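Local structure of TlmII (Streptoalloteichus hindustanus, 4HVM) at residues 98-110 with 384-396. The protein probably acts as a condensation-type enzyme in the biosynthesis of the nonribosomal peptide tallysomycin, with a likely affinity for phosphopantetheine. Residues are numbered along the deposited sequence; the frame is centred on the assembly and turned at random.
Sequences PQARCVELLRADR and VSIELFREADLIG. With SO4 (sulfate ion), chain F.
Phe-389 packs its ring against helix 98-110 on the buried side of the contact. Its CG lies anti to the backbone N (chi1 176°), which carries the ring to Cys-102. There Cys-102 SG meets Phe-389 CE2 at 3.6 Å, an oblique sulfur-aromatic contact. The carbonyl O of Gln-99 comes to the ring edge. Val-135 of strand 133-141 touches both Cys-102 and Phe-389. Further along the helix, Leu-394 CD2 sits 4.1 Å from Leu-106 CB and beside Val-103 CG1.

The outer side is polar and looser. The Arg-390 chain bends at chi2 (-80°), and its guanidinium lies with one face against Gln-99 CB. Val-103 CG2 rests on Arg-390 CB at 3.9 Å and on Arg-390 CG. A serine in place of Arg-390 would probably leave Gln-99 CB uncovered and Val-103 CG2 without the CG it packs on. Arg-107 runs extended and grips Asp-393 O. Arg-107 NH2 donates to Asp-393 O in the carbonyl plane, and Arg-107 NE adds a weak bond of 3.2 Å to Asp-393 O.

Strand 385-388 pairs with strand 36-44, and Glu-391 bonds to Glu-423 of the other large sheet. Segment 384-396 thus crosses between the two sheets, consistent with the two-lobed, chloramphenicol acetyltransferase-like fold of condensation domains.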
ATOM      1  N   PRO A  98     -13.820 -16.603  16.554  1.00 33.59           N
ATOM      2  CA  PRO A  98     -12.909 -15.556  17.033  1.00 31.21           C
ATOM      3  C   PRO A  98     -12.152 -14.852  15.906  1.00 29.79           C
ATOM      4  O   PRO A  98     -11.914 -13.648  16.001  1.00 37.29           O
ATOM      5  CB  PRO A  98     -11.927 -16.330  17.921  1.00 19.84           C
ATOM      6  CG  PRO A  98     -12.664 -17.563  18.321  1.00 21.43           C
ATOM      7  CD  PRO A  98     -13.487 -17.918  17.126  1.00 29.88           C
ATOM      8  N   GLN A  99     -11.785 -15.584  14.860  1.00 24.01           N
ATOM      9  CA  GLN A  99     -10.999 -15.003  13.773  1.00 23.26           C
ATOM     10  C   GLN A  99     -11.779 -13.965  12.968  1.00 23.98           C
ATOM     11  O   GLN A  99     -11.229 -12.932  12.576  1.00 23.13           O
ATOM     12  CB  GLN A  99     -10.438 -16.092  12.853  1.00 33.08           C
ATOM     13  CG  GLN A  99      -9.449 -17.024  13.544  1.00 47.08           C
ATOM     14  CD  GLN A  99      -8.520 -17.728  12.568  1.00 59.85           C
ATOM     15  OE1 GLN A  99      -8.681 -17.619  11.353  1.00 68.19           O
ATOM     16  NE2 GLN A  99      -7.538 -18.451  13.099  1.00 55.91           N
ATOM     17  N   ALA A 100     -13.056 -14.238  12.727  1.00 23.58           N
ATOM     18  CA  ALA A 100     -13.902 -13.299  12.003  1.00 15.26           C
ATOM     19  C   ALA A 100     -14.101 -12.025  12.808  1.00 25.67           C
ATOM     20  O   ALA A 100     -14.239 -10.943  12.240  1.00 28.86           O
ATOM     21  CB  ALA A 100     -15.248 -13.930  11.680  1.00 16.18           C
ATOM     22  N   ARG A 101     -14.112 -12.159  14.132  1.00 23.46           N
ATOM     23  CA  ARG A 101     -14.299 -11.020  15.022  1.00 27.20           C
ATOM     24  C   ARG A 101     -13.045 -10.162  15.074  1.00 25.35           C
ATOM     25  O   ARG A 101     -13.122  -8.935  15.163  1.00 21.02           O
ATOM     26  CB  ARG A 101     -14.652 -11.494  16.431  1.00 16.61           C
ATOM     27  CG  ARG A 101     -15.800 -12.482  16.497  1.00 17.75           C
ATOM     28  CD  ARG A 101     -17.128 -11.834  16.168  1.00 18.70           C
ATOM     29  NE  ARG A 101     -17.401 -11.786  14.733  1.00 27.36           N
ATOM     30  CZ  ARG A 101     -17.978 -12.766  14.044  1.00 29.09           C
ATOM     31  NH1 ARG A 101     -18.192 -12.623  12.742  1.00 22.78           N
ATOM     32  NH2 ARG A 101     -18.339 -13.889  14.651  1.00 31.59           N
ATOM     33  N   CYS A 102     -11.889 -10.816  15.018  1.00 24.32           N
ATOM     34  CA  CYS A 102     -10.610 -10.119  15.086  1.00 20.57           C
ATOM     35  C   CYS A 102     -10.422  -9.214  13.873  1.00 19.02           C
ATOM     36  O   CYS A 102      -9.819  -8.144  13.968  1.00 23.62           O
ATOM     37  CB  CYS A 102      -9.462 -11.121  15.191  1.00 13.97           C
ATOM     38  SG  CYS A 102      -7.851 -10.362  15.482  1.00 29.22           S
ATOM     39  N   VAL A 103     -10.949  -9.653  12.734  1.00 17.44           N
ATOM     40  CA  VAL A 103     -10.920  -8.850  11.518  1.00 16.37           C
ATOM     41  C   VAL A 103     -11.828  -7.642  11.683  1.00 11.79           C
ATOM     42  O   VAL A 103     -11.463  -6.522  11.332  1.00 34.49           O
ATOM     43  CB  VAL A 103     -11.360  -9.661  10.285  1.00 11.96           C
ATOM     44  CG1 VAL A 103     -11.512  -8.758   9.067  1.00 17.53           C
ATOM     45  CG2 VAL A 103     -10.369 -10.772  10.000  1.00 12.11           C
ATOM     46  N   GLU A 104     -13.016  -7.878  12.224  1.00 12.51           N
ATOM     47  CA  GLU A 104     -13.971  -6.807  12.462  1.00 12.79           C
ATOM     48  C   GLU A 104     -13.443  -5.845  13.520  1.00 19.22           C
ATOM     49  O   GLU A 104     -13.773  -4.662  13.511  1.00 19.03           O
ATOM     50  CB  GLU A 104     -15.323  -7.384  12.891  1.00 13.79           C
ATOM     51  CG  GLU A 104     -16.014  -8.228  11.825  1.00 34.48           C
ATOM     52  CD  GLU A 104     -17.041  -9.187  12.410  1.00 38.82           C
ATOM     53  OE1 GLU A 104     -17.134  -9.282  13.652  1.00 45.25           O
ATOM     54  OE2 GLU A 104     -17.754  -9.848  11.625  1.00 36.65           O
ATOM     55  N   LEU A 105     -12.618  -6.352  14.429  1.00 12.86           N
ATOM     56  CA  LEU A 105     -12.042  -5.519  15.479  1.00 17.27           C
ATOM     57  C   LEU A 105     -11.035  -4.526  14.903  1.00 22.63           C
ATOM     58  O   LEU A 105     -11.106  -3.327  15.168  1.00 25.72           O
ATOM     59  CB  LEU A 105     -11.372  -6.395  16.541  1.00 18.24           C
ATOM     60  CG  LEU A 105     -10.770  -5.727  17.781  1.00 16.23           C
ATOM     61  CD1 LEU A 105     -10.953  -6.623  18.994  1.00 17.71           C
ATOM     62  CD2 LEU A 105      -9.296  -5.428  17.573  1.00 14.37           C
ATOM     63  N   LEU A 106     -10.088  -5.041  14.126  1.00 21.75           N
ATOM     64  CA  LEU A 106      -9.044  -4.212  13.537  1.00 10.98           C
ATOM     65  C   LEU A 106      -9.617  -3.204  12.545  1.00 21.71           C
ATOM     66  O   LEU A 106      -9.177  -2.055  12.490  1.00 30.76           O
ATOM     67  CB  LEU A 106      -7.989  -5.089  12.864  1.00 10.58           C
ATOM     68  CG  LEU A 106      -7.211  -5.997  13.814  1.00 11.01           C
ATOM     69  CD1 LEU A 106      -6.255  -6.882  13.047  1.00 10.83           C
ATOM     70  CD2 LEU A 106      -6.458  -5.157  14.830  1.00 11.23           C
ATOM     71  N   ARG A 107     -10.597  -3.643  11.761  1.00 15.86           N
ATOM     72  CA  ARG A 107     -11.298  -2.756  10.841  1.00 13.17           C
ATOM     73  C   ARG A 107     -11.979  -1.621  11.594  1.00 18.29           C
ATOM     74  O   ARG A 107     -11.948  -0.470  11.160  1.00 26.11           O
ATOM     75  CB  ARG A 107     -12.346  -3.525  10.038  1.00 11.07           C
ATOM     76  CG  ARG A 107     -11.802  -4.322   8.868  1.00 19.75           C
ATOM     77  CD  ARG A 107     -12.925  -5.069   8.162  1.00 11.15           C
ATOM     78  NE  ARG A 107     -12.461  -5.785   6.978  1.00 25.39           N
ATOM     79  CZ  ARG A 107     -13.253  -6.481   6.169  1.00 28.43           C
ATOM     80  NH1 ARG A 107     -14.552  -6.557   6.418  1.00 32.25           N
ATOM     81  NH2 ARG A 107     -12.747  -7.100   5.111  1.00 25.37           N
ATOM     82  N   ALA A 108     -12.596  -1.955  12.724  1.00 18.70           N
ATOM     83  CA  ALA A 108     -13.315  -0.970  13.521  1.00 20.70           C
ATOM     84  C   ALA A 108     -12.374   0.072  14.106  1.00 20.28           C
ATOM     85  O   ALA A 108     -12.668   1.267  14.085  1.00 26.77           O
ATOM     86  CB  ALA A 108     -14.100  -1.654  14.628  1.00 25.85           C
ATOM     87  N   ASP A 109     -11.237  -0.385  14.623  1.00 12.41           N
ATOM     88  CA  ASP A 109     -10.248   0.521  15.189  1.00 26.28           C
ATOM     89  C   ASP A 109      -9.596   1.352  14.092  1.00 27.68           C
ATOM     90  O   ASP A 109      -9.147   2.471  14.330  1.00 35.25           O
ATOM     91  CB  ASP A 109      -9.182  -0.258  15.960  1.00 16.85           C
ATOM     92  CG  ASP A 109      -8.226   0.651  16.710  1.00 22.57           C
ATOM     93  OD1 ASP A 109      -8.577   1.107  17.819  1.00 26.36           O
ATOM     94  OD2 ASP A 109      -7.122   0.916  16.192  1.00 29.14           O
ATOM     95  N   ARG A 110      -9.549   0.791  12.888  1.00 21.00           N
ATOM     96  CA  ARG A 110      -8.996   1.482  11.731  1.00 20.20           C
ATOM     97  C   ARG A 110      -9.889   2.639  11.301  1.00 11.55           C
ATOM     98  O   ARG A 110      -9.406   3.674  10.844  1.00 24.59           O
ATOM     99  CB  ARG A 110      -8.822   0.497  10.574  1.00 16.76           C
ATOM    100  CG  ARG A 110      -8.258   1.100   9.300  1.00 10.11           C
ATOM    101  CD  ARG A 110      -8.489   0.166   8.132  1.00 30.09           C
ATOM    102  NE  ARG A 110      -9.913  -0.017   7.877  1.00 32.41           N
ATOM    103  CZ  ARG A 110     -10.417  -0.942   7.068  1.00 34.70           C
ATOM    104  NH1 ARG A 110     -11.730  -1.023   6.902  1.00 39.43           N
ATOM    105  NH2 ARG A 110      -9.613  -1.784   6.430  1.00 23.82           N
ATOM    106  N   VAL A 384       6.727 -21.458  18.531  1.00 58.61           N
ATOM    107  CA  VAL A 384       5.451 -20.830  18.210  1.00 50.64           C
ATOM    108  C   VAL A 384       5.321 -20.534  16.719  1.00 48.15           C
ATOM    109  O   VAL A 384       6.184 -19.888  16.128  1.00 47.89           O
ATOM    110  CB  VAL A 384       5.253 -19.525  19.004  1.00 42.53           C
ATOM    111  CG1 VAL A 384       4.025 -18.776  18.505  1.00 34.18           C
ATOM    112  CG2 VAL A 384       5.143 -19.831  20.488  1.00 46.55           C
ATOM    113  N   SER A 385       4.242 -21.016  16.111  1.00 46.25           N
ATOM    114  CA  SER A 385       3.997 -20.776  14.693  1.00 39.04           C
ATOM    115  C   SER A 385       3.553 -19.337  14.450  1.00 41.27           C
ATOM    116  O   SER A 385       2.728 -18.802  15.187  1.00 44.74           O
ATOM    117  CB  SER A 385       2.938 -21.742  14.165  1.00 37.83           C
ATOM    118  OG  SER A 385       2.631 -21.462  12.814  1.00 49.77           O
ATOM    119  N   ILE A 386       4.105 -18.713  13.414  1.00 30.81           N
ATOM    120  CA  ILE A 386       3.738 -17.347  13.058  1.00 29.24           C
ATOM    121  C   ILE A 386       3.425 -17.224  11.569  1.00 28.19           C
ATOM    122  O   ILE A 386       4.261 -17.538  10.722  1.00 35.79           O
ATOM    123  CB  ILE A 386       4.849 -16.346  13.425  1.00 30.97           C
ATOM    124  CG1 ILE A 386       5.065 -16.314  14.940  1.00 31.18           C
ATOM    125  CG2 ILE A 386       4.503 -14.959  12.913  1.00 27.60           C
ATOM    126  CD1 ILE A 386       6.160 -15.358  15.369  1.00 31.68           C
ATOM    127  N   GLU A 387       2.214 -16.773  11.259  1.00 27.19           N
ATOM    128  CA  GLU A 387       1.781 -16.601   9.877  1.00 31.51           C
ATOM    129  C   GLU A 387       1.018 -15.294   9.724  1.00 29.31           C
ATOM    130  O   GLU A 387       0.603 -14.690  10.713  1.00 39.22           O
ATOM    131  CB  GLU A 387       0.893 -17.769   9.444  1.00 37.49           C
ATOM    132  CG  GLU A 387      -0.404 -17.891  10.244  1.00 57.57           C
ATOM    133  CD  GLU A 387      -1.188 -19.148   9.913  1.00 72.27           C
ATOM    134  OE1 GLU A 387      -2.408 -19.179  10.184  1.00 68.09           O
ATOM    135  OE2 GLU A 387      -0.583 -20.108   9.393  1.00 80.32           O
ATOM    136  N   LEU A 388       0.843 -14.855   8.482  1.00 24.01           N
ATOM    137  CA  LEU A 388       0.054 -13.664   8.201  1.00 33.26           C
ATOM    138  C   LEU A 388      -1.400 -13.924   8.572  1.00 35.81           C
ATOM    139  O   LEU A 388      -1.895 -15.040   8.417  1.00 42.67           O
ATOM    140  CB  LEU A 388       0.166 -13.277   6.725  1.00 22.07           C
ATOM    141  CG  LEU A 388       1.286 -12.312   6.321  1.00 22.25           C
ATOM    142  CD1 LEU A 388       2.659 -12.844   6.703  1.00 22.53           C
ATOM    143  CD2 LEU A 388       1.217 -12.020   4.830  1.00 20.97           C
ATOM    144  N   PHE A 389      -2.078 -12.897   9.070  1.00 31.19           N
ATOM    145  CA  PHE A 389      -3.454 -13.055   9.526  1.00 26.11           C
ATOM    146  C   PHE A 389      -4.465 -12.371   8.612  1.00 26.28           C
ATOM    147  O   PHE A 389      -4.585 -11.146   8.615  1.00 33.75           O
ATOM    148  CB  PHE A 389      -3.617 -12.552  10.964  1.00 22.57           C
ATOM    149  CG  PHE A 389      -5.035 -12.596  11.454  1.00 41.13           C
ATOM    150  CD1 PHE A 389      -5.673 -13.809  11.651  1.00 23.56           C
ATOM    151  CD2 PHE A 389      -5.733 -11.428  11.707  1.00 22.04           C
ATOM    152  CE1 PHE A 389      -6.982 -13.857  12.093  1.00 23.78           C
ATOM    153  CE2 PHE A 389      -7.041 -11.471  12.151  1.00 34.17           C
ATOM    154  CZ  PHE A 389      -7.666 -12.686  12.344  1.00 23.11           C
ATOM    155  N   ARG A 390      -5.184 -13.182   7.836  1.00 25.84           N
ATOM    156  CA  ARG A 390      -6.293 -12.716   7.001  1.00 22.47           C
ATOM    157  C   ARG A 390      -5.958 -11.458   6.207  1.00 21.69           C
ATOM    158  O   ARG A 390      -6.763 -10.531   6.139  1.00 25.98           O
ATOM    159  CB  ARG A 390      -7.541 -12.470   7.858  1.00 27.17           C
ATOM    160  CG  ARG A 390      -8.094 -13.708   8.553  1.00 29.74           C
ATOM    161  CD  ARG A 390      -8.920 -14.572   7.609  1.00 36.36           C
ATOM    162  NE  ARG A 390      -9.499 -15.723   8.296  1.00 49.58           N
ATOM    163  CZ  ARG A 390     -10.675 -15.710   8.918  1.00 52.24           C
ATOM    164  NH1 ARG A 390     -11.406 -14.604   8.942  1.00 58.20           N
ATOM    165  NH2 ARG A 390     -11.121 -16.807   9.519  1.00 44.74           N
ATOM    166  N   GLU A 391      -4.766 -11.426   5.618  1.00 21.71           N
ATOM    167  CA  GLU A 391      -4.311 -10.254   4.878  1.00 26.37           C
ATOM    168  C   GLU A 391      -5.292  -9.845   3.781  1.00 32.49           C
ATOM    169  O   GLU A 391      -5.500  -8.659   3.534  1.00 44.40           O
ATOM    170  CB  GLU A 391      -2.922 -10.496   4.285  1.00 19.18           C
ATOM    171  CG  GLU A 391      -2.298  -9.265   3.646  1.00 19.84           C
ATOM    172  CD  GLU A 391      -0.907  -9.530   3.103  1.00 28.62           C
ATOM    173  OE1 GLU A 391      -0.747 -10.471   2.294  1.00 33.40           O
ATOM    174  OE2 GLU A 391       0.029  -8.799   3.490  1.00 30.76           O
ATOM    175  N   ALA A 392      -5.906 -10.837   3.143  1.00 28.79           N
ATOM    176  CA  ALA A 392      -6.876 -10.597   2.079  1.00 26.12           C
ATOM    177  C   ALA A 392      -8.108  -9.840   2.565  1.00 32.92           C
ATOM    178  O   ALA A 392      -8.715  -9.078   1.813  1.00 41.07           O
ATOM    179  CB  ALA A 392      -7.287 -11.907   1.442  1.00 29.21           C
ATOM    180  N   ASP A 393      -8.474 -10.056   3.824  1.00 33.61           N
ATOM    181  CA  ASP A 393      -9.666  -9.434   4.392  1.00 33.68           C
ATOM    182  C   ASP A 393      -9.354  -8.092   5.055  1.00 33.48           C
ATOM    183  O   ASP A 393     -10.236  -7.248   5.211  1.00 39.73           O
ATOM    184  CB  ASP A 393     -10.349 -10.376   5.390  1.00 33.58           C
ATOM    185  CG  ASP A 393     -10.950 -11.600   4.720  1.00 43.46           C
ATOM    186  OD1 ASP A 393     -11.330 -11.505   3.530  1.00 46.26           O
ATOM    187  OD2 ASP A 393     -11.049 -12.652   5.387  1.00 45.18           O
ATOM    188  N   LEU A 394      -8.097  -7.895   5.440  1.00 30.55           N
ATOM    189  CA  LEU A 394      -7.692  -6.654   6.084  1.00 17.86           C
ATOM    190  C   LEU A 394      -7.351  -5.580   5.060  1.00 27.67           C
ATOM    191  O   LEU A 394      -7.364  -4.393   5.373  1.00 29.82           O
ATOM    192  CB  LEU A 394      -6.514  -6.889   7.028  1.00 18.14           C
ATOM    193  CG  LEU A 394      -6.861  -7.581   8.341  1.00 18.83           C
ATOM    194  CD1 LEU A 394      -5.606  -7.884   9.143  1.00 19.23           C
ATOM    195  CD2 LEU A 394      -7.818  -6.720   9.147  1.00 18.81           C
ATOM    196  N   ILE A 395      -7.041  -6.000   3.837  1.00 25.71           N
ATOM    197  CA  ILE A 395      -6.812  -5.056   2.747  1.00 31.64           C
ATOM    198  C   ILE A 395      -8.124  -4.401   2.323  1.00 47.84           C
ATOM    199  O   ILE A 395      -9.012  -5.060   1.781  1.00 48.66           O
ATOM    200  CB  ILE A 395      -6.166  -5.735   1.525  1.00 16.60           C
ATOM    201  CG1 ILE A 395      -4.720  -6.110   1.835  1.00 16.73           C
ATOM    202  CG2 ILE A 395      -6.202  -4.813   0.324  1.00 22.48           C
ATOM    203  CD1 ILE A 395      -4.033  -6.848   0.712  1.00 51.72           C
ATOM    204  N   GLY A 396      -8.243  -3.103   2.582  1.00 63.58           N
ATOM    205  CA  GLY A 396      -9.446  -2.361   2.248  1.00 72.07           C
ATOM    206  C   GLY A 396      -9.398  -1.793   0.844  1.00 75.58           C
ATOM    207  O   GLY A 396      -9.377  -0.577   0.651  1.00 73.66           O
TER
HETATM  208  S   SO4 F 502      -4.996  -0.809   2.604  1.00 77.37           S
HETATM  209  O1  SO4 F 502      -6.012  -1.473   1.789  1.00 78.64           O
HETATM  210  O2  SO4 F 502      -5.204   0.637   2.592  1.00 76.24           O
HETATM  211  O3  SO4 F 502      -5.094  -1.296   3.977  1.00 82.06           O
HETATM  212  O4  SO4 F 502      -3.671  -1.103   2.063  1.00 75.92           O